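Local coordinates for protein glucosidase 2 subunit beta (Schizosaccharomyces pombe, PDB 4XQM) that recognises mannose-rich N-glycans through this lectin (MRH) domain and, as the non-catalytic glucosidase II subunit, supports glucose trimming in the endoplasmic reticulum, at residues V75-A78 with Q79-Y83. Residues are numbered along the deposited sequence; the frame is centred on the assembly and turned at random.
Sequences VLEA and QKCEY. With MAN (alpha-D-mannopyranose), chain B.
Glu77 and Tyr83 run side by side and meet the bound mannose with their ends, at the turn of a beta hairpin. With CG anti to the backbone N (chi1 -171°) and the chain extended beyond it, Glu77 carries its carboxylate across the loop, over Gln79 O, to the sugar. There Glu77 OE1 accepts a hydrogen bond from mannose O3 and Glu77 OE2 one from mannose O4, both at 2.6 Å. The lone pair of Glu77 OE2 that faces away from OE1 receives the N-H of Cys81 (N to OE2 2.7 Å), a fairly straight bond (159°) that fixes the carboxylate against the turn. Tyr83 OH donates to mannose O3 at 2.7 Å, the sugar oxygen lying at the ring edge and in its plane. Mannose O3 is thus gripped by both residues. Cys81, disulfide-bonded to Cys52, brings SG to 3.8 Å from mannose C4. All three belong to the mannose pocket of the MRH lectin domain, with Tyr16, Gln28, Cys52 and Arg58, whose NE also hydrogen-bonds Tyr83 OH. This close-knit side contrasts with the exposed outer one, where the bent side chain of Gln79 folds back beside Ala78. After edge strand 71-77 and a corner at Ala78, a type II turn from Gln79 to Glu82 leads into strand 82-89, which continues the sheet toward strand 59-66 through backbone bonds of Tyr83 with Ser59 and Ile61.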
loop_
_atom_site.group_PDB
_atom_site.type_symbol
_atom_site.label_atom_id
_atom_site.label_comp_id
_atom_site.label_asym_id
_atom_site.label_seq_id
_atom_site.Cartn_x
_atom_site.Cartn_y
_atom_site.Cartn_z
ATOM N N VAL A 75 0.097 1.663 9.054
ATOM C CA VAL A 75 1.284 1.140 8.400
ATOM C C VAL A 75 2.181 0.521 9.460
ATOM O O VAL A 75 2.501 1.173 10.455
ATOM C CB VAL A 75 2.063 2.240 7.649
ATOM C CG1 VAL A 75 3.372 1.674 7.102
ATOM C CG2 VAL A 75 1.220 2.836 6.524
ATOM N N LEU A 76 2.557 -0.741 9.269
ATOM C CA LEU A 76 3.484 -1.412 10.182
ATOM C C LEU A 76 4.746 -1.805 9.424
ATOM O O LEU A 76 4.677 -2.430 8.362
ATOM C CB LEU A 76 2.834 -2.662 10.788
ATOM C CG LEU A 76 3.606 -3.340 11.919
ATOM C CD1 LEU A 76 3.555 -2.466 13.166
ATOM C CD2 LEU A 76 3.059 -4.736 12.224
ATOM N N GLU A 77 5.898 -1.420 9.964
ATOM C CA GLU A 77 7.171 -1.860 9.412
ATOM C C GLU A 77 7.849 -2.705 10.474
ATOM O O GLU A 77 8.811 -2.277 11.097
ATOM C CB GLU A 77 8.042 -0.667 9.014
ATOM C CG GLU A 77 9.288 -1.066 8.222
ATOM C CD GLU A 77 10.151 0.120 7.789
ATOM O OE1 GLU A 77 9.789 1.292 8.059
ATOM O OE2 GLU A 77 11.202 -0.127 7.158
ATOM N N ALA A 78 7.314 -3.901 10.689
ATOM C CA ALA A 78 7.852 -4.817 11.688
ATOM C C ALA A 78 9.258 -5.298 11.306
ATOM O O ALA A 78 10.150 -5.371 12.157
ATOM C CB ALA A 78 6.914 -5.992 11.880
ATOM N N GLN A 79 9.452 -5.621 10.030
ATOM C CA GLN A 79 10.781 -5.961 9.532
ATOM C C GLN A 79 11.227 -4.817 8.641
ATOM O O GLN A 79 10.403 -4.247 7.927
ATOM C CB GLN A 79 10.755 -7.267 8.728
ATOM C CG GLN A 79 10.553 -8.529 9.558
ATOM C CD GLN A 79 9.157 -8.636 10.152
ATOM O OE1 GLN A 79 8.168 -8.793 9.430
ATOM N NE2 GLN A 79 9.072 -8.550 11.477
ATOM N N LYS A 80 12.515 -4.480 8.683
ATOM C CA LYS A 80 13.039 -3.350 7.912
ATOM C C LYS A 80 12.655 -3.443 6.433
ATOM O O LYS A 80 12.898 -4.465 5.769
ATOM C CB LYS A 80 14.563 -3.251 8.051
ATOM C CG LYS A 80 15.167 -2.068 7.305
ATOM C CD LYS A 80 16.708 -2.131 7.301
ATOM C CE LYS A 80 17.284 -2.027 8.713
ATOM N NZ LYS A 80 17.231 -0.631 9.267
ATOM N N CYS A 81 12.002 -2.384 5.953
ATOM C CA CYS A 81 11.623 -2.213 4.550
ATOM C C CYS A 81 10.612 -3.224 4.025
ATOM O O CYS A 81 10.480 -3.428 2.812
ATOM C CB CYS A 81 12.867 -2.083 3.660
ATOM S SG CYS A 81 13.659 -0.486 3.932
ATOM N N GLU A 82 9.872 -3.825 4.955
ATOM C CA GLU A 82 8.714 -4.642 4.626
ATOM C C GLU A 82 7.519 -3.959 5.294
ATOM O O GLU A 82 7.453 -3.883 6.522
ATOM C CB GLU A 82 8.900 -6.075 5.155
ATOM C CG GLU A 82 10.175 -6.785 4.673
ATOM C CD GLU A 82 10.383 -8.156 5.321
ATOM O OE1 GLU A 82 9.382 -8.798 5.719
ATOM O OE2 GLU A 82 11.552 -8.595 5.438
ATOM N N TYR A 83 6.587 -3.443 4.496
ATOM C CA TYR A 83 5.512 -2.629 5.033
ATOM C C TYR A 83 4.186 -3.384 4.998
ATOM O O TYR A 83 3.822 -3.961 3.972
ATOM C CB TYR A 83 5.396 -1.332 4.233
ATOM C CG TYR A 83 6.701 -0.564 4.183
ATOM C CD1 TYR A 83 7.684 -0.883 3.244
ATOM C CD2 TYR A 83 6.960 0.454 5.088
ATOM C CE1 TYR A 83 8.890 -0.190 3.207
ATOM C CE2 TYR A 83 8.162 1.156 5.066
ATOM C CZ TYR A 83 9.122 0.825 4.119
ATOM O OH TYR A 83 10.320 1.512 4.082
HETATM C C1 MAN B . 13.442 5.124 5.394
HETATM C C2 MAN B . 12.128 4.618 5.275
HETATM C C3 MAN B . 11.998 3.544 6.364
HETATM C C4 MAN B . 13.176 2.529 6.269
HETATM C C5 MAN B . 14.510 3.286 6.369
HETATM C C6 MAN B . 15.715 2.413 6.109
HETATM O O1 MAN B . 13.313 5.537 6.722
HETATM O O2 MAN B . 11.997 4.039 4.028
HETATM O O3 MAN B . 10.746 2.915 6.292
HETATM O O4 MAN B . 13.118 1.614 7.327
HETATM O O5 MAN B . 14.508 4.263 5.339
HETATM O O6 MAN B . 16.873 3.141 6.534
#